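Local coordinates for CRISPR-associated protein, Cse2 family (Meiothermus ruber, PDB 3WA8) that probably binds G-rich crRNA sequence and helps stabilise the R-loop, as the CasB (Cse2) subunit of a type I-E CRISPR effector complex, at residues 101-104 / 105-109; 160-163 / 164-167; 185-188 / 189-193. One frame throughout, in Å; residues are numbered along the deposited sequence.

Three local contacts follow one another along this all-helical chain, and interaction 1 touches both of the others. Its centre is about 11 Å from that of interaction 2 and about 10 Å from that of interaction 3, while the nearest atoms of interactions 2 and 3 stay about 10 Å apart. Toward interaction 2, Arg-107 NH1 lies 3.5 Å from Glu-164 OE2, a long and weak ion pair, and Leu-109 CD2 packs 3.8 Å from Leu-165 CD1. Toward interaction 3, Tyr-105 OH lies 3.5 Å from Arg-185 CD. A bound mercury ion lies about 4 Å from the side chain of Ser-163, and the side chain of Arg-107 is about 6 Å from a bound mercury ion.

Interaction 1 (101-104 / 105-109); sequences VNKG and YRRTL
Lys-103 meets the guanidinium of Arg-107 at its edge, near the plane of the group, with Lys-103 CG 4.0 Å from Arg-107 NE. The two chains lie side by side and point the same way, but what touches is the aliphatic part of the lysine: bends at chi2 and chi3 carry its amine off, so that Lys-103 NZ ends 7.2 Å from Arg-107 NE. The phenol ring of Tyr-105 has Val-101 O obliquely beside it, 3.8 Å from Tyr-105 CD1. Arg-106 runs extended from CG to NE along the flank of Asn-102, whose CB lies 4.3 Å from Arg-106 NE.

Beneath these side chains is the short helix 102-106, an example of how a single turn can close and hand the chain to the next helix. Arg-106 N bonds to Asn-102 O at 3.1 Å in an almost straight line (171°), whereas the following bond, from Arg-107 N to Lys-103 O, is more bent at 147°. The change of direction then falls to Thr-108, the N-cap of helix 109-119. With its OG1 set between the backbone N and the carbonyl carbon (chi1 81°), the hydroxyl reaches back to a lone pair of Tyr-105 O at 2.9 Å, in the carbonyl plane. Thr-108 N bonds to the same oxygen, which is therefore gripped twice. Helix 178-197 packs against the turn: Arg-189 touches both Asn-102 and Tyr-105, and Ala-186 touches Thr-108.

Interaction 2 (160-163 / 164-167); sequences IYWS and ELLR
Ser-163 and Glu-164, neighbours in the first turn of helix 162-170, meet through their side chains as well as through the peptide that joins them. The glutamate does not extend: bent at chi2 (87°), it folds its carboxylate back toward the start of the helix. There Glu-164 OE1 accepts a weak hydrogen bond from Ser-163 OG at 3.0 Å. The same oxygen lies over the methylene of the N-cap residue, 3.8 Å from Tyr-161 CB, while the phenol of Tyr-161 leads away from the turn. Glu-164 OE2 is turned to Arg-107, just past the end of helix 102-106, in a long, weak ion pair.

Leu-165 works on the apolar side. Its CG stands anti to the backbone N (chi1 -172°), which brings the CD2 branch alongside the indole of Trp-162, 3.9 Å from CE3. The two side chains run side by side in the same direction. Ile-160, in the loop just before the helix, completes the packing by setting its CG2 over the centre of one face of that indole, 3.7 Å above the plane. Trp-72 of helix 59-72 meets Trp-162 edge-to-face, and Leu-166 reaches helices 59-72 and 10-21, so this turn lies deep among several helices of the Cse2 fold.

The turn is opened by the backbone carbonyl of Tyr-161, which takes Leu-165 N at 2.9 Å. Leu-166 N follows onto Trp-162 O, also at 2.9 Å, and Arg-167 N onto Ser-163 O at 3.1 Å, the last nearly straight at 177°. A carboxylate folded against the first turn sits near the positive end of the helix dipole, which would tend to stabilise its charge.

Interaction 3 (185-188 / 189-193); sequences RAFY and RTVAK
Phe-187 and Val-191, one helical turn apart on helix 178-197, pack methyl against ring. With CG anti to the backbone N (chi1 -179°), the Phe-187 ring presents one face to Val-191, whose CG2 branch lies over it, 3.9 Å from Phe-187 CE2. CG1 of Val-191 is the branch that stands anti to the backbone N, so the two methyls leave in different directions and only CG2 meets the ring.

Tyr-188 illustrates how neighbouring aromatics on a helix can diverge and still touch. Its CG lies beside the backbone N (chi1 -71°), unlike that of Phe-187, and the two rings meet with the edge of one directed at the face of the other: Phe-187 CD2 sits above the centre of the phenol, 3.4 Å from its plane. The tyrosine hydroxyl is hydrogen-bonded to Glu-127, while Phe-187 stacks on Phe-130 in the helical core. Arg-189, bent at chi3, leads away from this turn toward Asn-102 and Tyr-105.

The backbone is regular: Thr-190 N bonds to Ala-186 O at 3.0 Å, Val-191 N to Phe-187 O at 3.1 Å and nearly straight (178°), and Ala-192 N to Tyr-188 O at 3.1 Å. Thr-190 OG1 lies 3.1 Å from Ala-186 O and is also within hydrogen-bonding reach of His-111 ND1 of helix 109-119, so which acceptor takes its one proton is not settled. The chemistry thus divides by direction: ring and methyl surfaces pack inward against helix 109-119, and hydroxyls tie this C-terminal helix to its neighbours.

Interaction 1 (101-104 / 105-109)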
loop_
_atom_site.group_PDB
_atom_site.type_symbol
_atom_site.label_atom_id
_atom_site.label_comp_id
_atom_site.label_asym_id
_atom_site.label_seq_id
_atom_site.Cartn_x
_atom_site.Cartn_y
_atom_site.Cartn_z
ATOM N N VAL A 101 -19.513 -1.579 2.329
ATOM C CA VAL A 101 -19.111 -2.178 3.609
ATOM C C VAL A 101 -18.013 -3.222 3.362
ATOM O O VAL A 101 -16.884 -3.098 3.879
ATOM C CB VAL A 101 -20.317 -2.852 4.386
ATOM C CG1 VAL A 101 -19.884 -3.305 5.812
ATOM C CG2 VAL A 101 -21.606 -1.952 4.405
ATOM N N ASN A 102 -18.372 -4.243 2.569
ATOM C CA ASN A 102 -17.462 -5.308 2.126
ATOM C C ASN A 102 -16.392 -4.766 1.177
ATOM O O ASN A 102 -15.210 -5.093 1.327
ATOM C CB ASN A 102 -18.240 -6.443 1.439
ATOM C CG ASN A 102 -18.983 -7.348 2.428
ATOM O OD1 ASN A 102 -18.371 -8.021 3.258
ATOM N ND2 ASN A 102 -20.308 -7.387 2.314
ATOM N N LYS A 103 -16.810 -3.934 0.211
ATOM C CA LYS A 103 -15.882 -3.236 -0.704
ATOM C C LYS A 103 -14.832 -2.487 0.107
ATOM O O LYS A 103 -13.660 -2.472 -0.260
ATOM C CB LYS A 103 -16.631 -2.267 -1.628
ATOM C CG LYS A 103 -16.019 -2.079 -3.028
ATOM C CD LYS A 103 -17.139 -1.984 -4.072
ATOM C CE LYS A 103 -18.218 -3.089 -3.843
ATOM N NZ LYS A 103 -19.346 -3.066 -4.826
ATOM N N GLY A 104 -15.268 -1.886 1.217
ATOM C CA GLY A 104 -14.389 -1.240 2.183
ATOM C C GLY A 104 -13.197 -2.120 2.479
ATOM O O GLY A 104 -12.061 -1.753 2.153
ATOM N N TYR A 105 -13.470 -3.293 3.050
ATOM C CA TYR A 105 -12.437 -4.226 3.508
ATOM C C TYR A 105 -11.552 -4.833 2.431
ATOM O O TYR A 105 -10.333 -4.906 2.614
ATOM C CB TYR A 105 -13.059 -5.344 4.339
ATOM C CG TYR A 105 -13.496 -4.915 5.736
ATOM C CD1 TYR A 105 -14.798 -5.182 6.197
ATOM C CD2 TYR A 105 -12.620 -4.241 6.601
ATOM C CE1 TYR A 105 -15.203 -4.802 7.494
ATOM C CE2 TYR A 105 -13.028 -3.844 7.880
ATOM C CZ TYR A 105 -14.309 -4.132 8.320
ATOM O OH TYR A 105 -14.699 -3.755 9.577
ATOM N N ARG A 106 -12.158 -5.276 1.323
ATOM C CA ARG A 106 -11.411 -5.916 0.228
ATOM C C ARG A 106 -10.358 -4.975 -0.318
ATOM O O ARG A 106 -9.258 -5.379 -0.703
ATOM C CB ARG A 106 -12.339 -6.344 -0.900
ATOM C CG ARG A 106 -13.467 -7.277 -0.472
ATOM C CD ARG A 106 -14.484 -7.560 -1.618
ATOM N NE ARG A 106 -15.523 -8.472 -1.130
ATOM C CZ ARG A 106 -15.420 -9.803 -1.126
ATOM N NH1 ARG A 106 -14.330 -10.397 -1.620
ATOM N NH2 ARG A 106 -16.418 -10.546 -0.640
ATOM N N ARG A 107 -10.703 -3.696 -0.312
ATOM C CA ARG A 107 -9.844 -2.664 -0.851
ATOM C C ARG A 107 -8.672 -2.261 0.055
ATOM O O ARG A 107 -7.827 -1.466 -0.354
ATOM C CB ARG A 107 -10.684 -1.461 -1.312
ATOM C CG ARG A 107 -11.352 -1.699 -2.670
ATOM C CD ARG A 107 -12.190 -0.520 -3.147
ATOM N NE ARG A 107 -12.601 -0.661 -4.553
ATOM C CZ ARG A 107 -11.860 -0.299 -5.608
ATOM N NH1 ARG A 107 -10.652 0.239 -5.435
ATOM N NH2 ARG A 107 -12.332 -0.469 -6.848
ATOM N N THR A 108 -8.587 -2.850 1.245
ATOM C CA THR A 108 -7.521 -2.528 2.201
ATOM C C THR A 108 -6.392 -3.560 2.202
ATOM O O THR A 108 -6.591 -4.703 1.830
ATOM C CB THR A 108 -8.061 -2.461 3.636
ATOM O OG1 THR A 108 -8.163 -3.794 4.162
ATOM C CG2 THR A 108 -9.407 -1.770 3.701
ATOM N N LEU A 109 -5.211 -3.178 2.656
ATOM C CA LEU A 109 -4.085 -4.088 2.561
ATOM C C LEU A 109 -4.300 -5.345 3.424
ATOM O O LEU A 109 -3.743 -6.430 3.141
ATOM C CB LEU A 109 -2.783 -3.390 2.928
ATOM C CG LEU A 109 -1.603 -4.122 2.283
ATOM C CD1 LEU A 109 -1.635 -3.882 0.775
ATOM C CD2 LEU A 109 -0.240 -3.749 2.890
#

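Interaction 2 (160-163 / 164-167)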
loop_
_atom_site.group_PDB
_atom_site.type_symbol
_atom_site.label_atom_id
_atom_site.label_comp_id
_atom_site.label_asym_id
_atom_site.label_seq_id
_atom_site.Cartn_x
_atom_site.Cartn_y
_atom_site.Cartn_z
ATOM N N ILE A 160 -3.114 -5.296 -5.151
ATOM C CA ILE A 160 -2.926 -4.315 -4.068
ATOM C C ILE A 160 -3.524 -2.997 -4.503
ATOM O O ILE A 160 -3.051 -2.417 -5.488
ATOM C CB ILE A 160 -1.437 -4.034 -3.766
ATOM C CG1 ILE A 160 -0.816 -5.191 -2.986
ATOM C CG2 ILE A 160 -1.277 -2.753 -2.969
ATOM C CD1 ILE A 160 0.686 -5.208 -3.044
ATOM N N TYR A 161 -4.542 -2.504 -3.800
ATOM C CA TYR A 161 -5.115 -1.222 -4.182
ATOM C C TYR A 161 -4.236 -0.063 -3.696
ATOM O O TYR A 161 -4.316 0.368 -2.538
ATOM C CB TYR A 161 -6.560 -1.093 -3.729
ATOM C CG TYR A 161 -7.438 -2.229 -4.178
ATOM C CD1 TYR A 161 -8.357 -2.071 -5.215
ATOM C CD2 TYR A 161 -7.379 -3.469 -3.559
ATOM C CE1 TYR A 161 -9.209 -3.139 -5.631
ATOM C CE2 TYR A 161 -8.215 -4.543 -3.967
ATOM C CZ TYR A 161 -9.111 -4.362 -4.999
ATOM O OH TYR A 161 -9.911 -5.402 -5.362
ATOM N N TRP A 162 -3.382 0.446 -4.576
ATOM C CA TRP A 162 -2.469 1.511 -4.180
ATOM C C TRP A 162 -3.115 2.782 -3.643
ATOM O O TRP A 162 -2.661 3.316 -2.631
ATOM C CB TRP A 162 -1.518 1.829 -5.293
ATOM C CG TRP A 162 -0.823 0.621 -5.751
ATOM C CD1 TRP A 162 -1.142 -0.136 -6.832
ATOM C CD2 TRP A 162 0.318 -0.004 -5.137
ATOM N NE1 TRP A 162 -0.258 -1.184 -6.952
ATOM C CE2 TRP A 162 0.642 -1.137 -5.920
ATOM C CE3 TRP A 162 1.107 0.294 -4.014
ATOM C CZ2 TRP A 162 1.715 -1.978 -5.620
ATOM C CZ3 TRP A 162 2.180 -0.543 -3.717
ATOM C CH2 TRP A 162 2.472 -1.663 -4.528
ATOM N N SER A 163 -4.171 3.276 -4.261
ATOM C CA SER A 163 -4.721 4.512 -3.738
ATOM C C SER A 163 -5.237 4.323 -2.305
ATOM O O SER A 163 -4.999 5.161 -1.425
ATOM C CB SER A 163 -5.779 5.096 -4.659
ATOM O OG SER A 163 -6.940 4.324 -4.593
ATOM N N GLU A 164 -5.911 3.203 -2.051
ATOM C CA GLU A 164 -6.346 2.935 -0.682
ATOM C C GLU A 164 -5.124 2.771 0.235
ATOM O O GLU A 164 -5.142 3.258 1.371
ATOM C CB GLU A 164 -7.308 1.744 -0.597
ATOM C CG GLU A 164 -8.796 2.094 -0.783
ATOM C CD GLU A 164 -9.285 2.107 -2.278
ATOM O OE1 GLU A 164 -8.434 2.161 -3.215
ATOM O OE2 GLU A 164 -10.532 2.076 -2.510
ATOM N N LEU A 165 -4.058 2.132 -0.262
ATOM C CA LEU A 165 -2.861 1.964 0.551
ATOM C C LEU A 165 -2.335 3.333 1.015
ATOM O O LEU A 165 -2.102 3.569 2.229
ATOM C CB LEU A 165 -1.778 1.174 -0.175
ATOM C CG LEU A 165 -0.563 0.808 0.705
ATOM C CD1 LEU A 165 -0.957 -0.141 1.822
ATOM C CD2 LEU A 165 0.570 0.169 -0.108
ATOM N N LEU A 166 -2.202 4.261 0.069
ATOM C CA LEU A 166 -1.687 5.582 0.403
ATOM C C LEU A 166 -2.569 6.298 1.428
ATOM O O LEU A 166 -2.060 6.803 2.431
ATOM C CB LEU A 166 -1.475 6.420 -0.858
ATOM C CG LEU A 166 -1.090 7.875 -0.647
ATOM C CD1 LEU A 166 0.243 8.002 0.107
ATOM C CD2 LEU A 166 -1.067 8.567 -1.982
ATOM N N ARG A 167 -3.876 6.322 1.176
ATOM C CA ARG A 167 -4.831 6.905 2.116
ATOM C C ARG A 167 -4.643 6.291 3.512
ATOM O O ARG A 167 -4.655 6.999 4.527
ATOM C CB ARG A 167 -6.270 6.715 1.604
ATOM C CG ARG A 167 -7.420 7.039 2.598
ATOM C CD ARG A 167 -8.721 6.200 2.317
ATOM N NE ARG A 167 -9.153 5.440 3.510
ATOM C CZ ARG A 167 -10.318 5.604 4.174
ATOM N NH1 ARG A 167 -11.239 6.483 3.765
ATOM N NH2 ARG A 167 -10.587 4.864 5.262
#

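Interaction 3 (185-188 / 189-193)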
loop_
_atom_site.group_PDB
_atom_site.type_symbol
_atom_site.label_atom_id
_atom_site.label_comp_id
_atom_site.label_asym_id
_atom_site.label_seq_id
_atom_site.Cartn_x
_atom_site.Cartn_y
_atom_site.Cartn_z
ATOM N N ARG A 185 -9.469 -6.178 10.868
ATOM C CA ARG A 185 -10.815 -6.690 10.689
ATOM C C ARG A 185 -10.932 -7.238 9.307
ATOM O O ARG A 185 -11.584 -8.243 9.117
ATOM C CB ARG A 185 -11.878 -5.625 10.938
ATOM C CG ARG A 185 -11.811 -5.042 12.317
ATOM C CD ARG A 185 -12.939 -4.118 12.582
ATOM N NE ARG A 185 -12.685 -3.516 13.868
ATOM C CZ ARG A 185 -13.613 -3.031 14.671
ATOM N NH1 ARG A 185 -14.890 -3.050 14.312
ATOM N NH2 ARG A 185 -13.250 -2.534 15.846
ATOM N N ALA A 186 -10.275 -6.601 8.349
ATOM C CA ALA A 186 -10.329 -7.074 6.981
ATOM C C ALA A 186 -9.686 -8.431 6.934
ATOM O O ALA A 186 -10.261 -9.360 6.391
ATOM C CB ALA A 186 -9.632 -6.123 6.052
ATOM N N PHE A 187 -8.507 -8.559 7.527
ATOM C CA PHE A 187 -7.800 -9.826 7.531
ATOM C C PHE A 187 -8.673 -10.950 8.087
ATOM O O PHE A 187 -8.906 -11.961 7.418
ATOM C CB PHE A 187 -6.533 -9.708 8.360
ATOM C CG PHE A 187 -5.707 -10.967 8.403
ATOM C CD1 PHE A 187 -4.673 -11.168 7.482
ATOM C CD2 PHE A 187 -5.940 -11.935 9.368
ATOM C CE1 PHE A 187 -3.897 -12.327 7.495
ATOM C CE2 PHE A 187 -5.157 -13.107 9.392
ATOM C CZ PHE A 187 -4.138 -13.305 8.449
ATOM N N TYR A 188 -9.169 -10.796 9.304
ATOM C CA TYR A 188 -9.874 -11.921 9.894
ATOM C C TYR A 188 -11.228 -12.162 9.269
ATOM O O TYR A 188 -11.720 -13.276 9.257
ATOM C CB TYR A 188 -9.904 -11.816 11.415
ATOM C CG TYR A 188 -8.519 -12.075 11.986
ATOM C CD1 TYR A 188 -7.996 -13.365 12.005
ATOM C CD2 TYR A 188 -7.713 -11.027 12.458
ATOM C CE1 TYR A 188 -6.730 -13.623 12.497
ATOM C CE2 TYR A 188 -6.426 -11.276 12.960
ATOM C CZ TYR A 188 -5.945 -12.585 12.970
ATOM O OH TYR A 188 -4.685 -12.890 13.442
ATOM N N ARG A 189 -11.794 -11.119 8.680
ATOM C CA ARG A 189 -13.034 -11.232 7.933
ATOM C C ARG A 189 -12.877 -12.070 6.653
ATOM O O ARG A 189 -13.740 -12.896 6.343
ATOM C CB ARG A 189 -13.546 -9.852 7.584
ATOM C CG ARG A 189 -15.013 -9.818 7.364
ATOM C CD ARG A 189 -15.505 -8.408 7.220
ATOM N NE ARG A 189 -16.807 -8.281 7.854
ATOM C CZ ARG A 189 -17.797 -7.519 7.407
ATOM N NH1 ARG A 189 -17.641 -6.794 6.295
ATOM N NH2 ARG A 189 -18.952 -7.500 8.080
ATOM N N THR A 190 -11.778 -11.863 5.930
ATOM C CA THR A 190 -11.442 -12.647 4.751
ATOM C C THR A 190 -11.179 -14.115 5.065
ATOM O O THR A 190 -11.714 -14.991 4.411
ATOM C CB THR A 190 -10.197 -12.080 4.079
ATOM O OG1 THR A 190 -10.442 -10.734 3.662
ATOM C CG2 THR A 190 -9.814 -12.896 2.877
ATOM N N VAL A 191 -10.337 -14.381 6.053
ATOM C CA VAL A 191 -10.050 -15.750 6.495
ATOM C C VAL A 191 -11.336 -16.532 6.847
ATOM O O VAL A 191 -11.577 -17.650 6.367
ATOM C CB VAL A 191 -9.088 -15.723 7.702
ATOM C CG1 VAL A 191 -8.940 -17.091 8.304
ATOM C CG2 VAL A 191 -7.747 -15.197 7.290
ATOM N N ALA A 192 -12.161 -15.914 7.680
ATOM C CA ALA A 192 -13.444 -16.475 8.052
ATOM C C ALA A 192 -14.273 -16.774 6.818
ATOM O O ALA A 192 -14.896 -17.825 6.723
ATOM C CB ALA A 192 -14.186 -15.515 8.954
ATOM N N LYS A 193 -14.272 -15.835 5.879
ATOM C CA LYS A 193 -15.064 -15.951 4.673
ATOM C C LYS A 193 -14.693 -17.222 3.921
ATOM O O LYS A 193 -15.570 -17.920 3.424
ATOM C CB LYS A 193 -14.847 -14.725 3.801
ATOM C CG LYS A 193 -15.737 -14.622 2.600
ATOM C CD LYS A 193 -17.026 -13.854 2.902
ATOM C CE LYS A 193 -17.576 -13.229 1.596
ATOM N NZ LYS A 193 -19.055 -12.981 1.627
#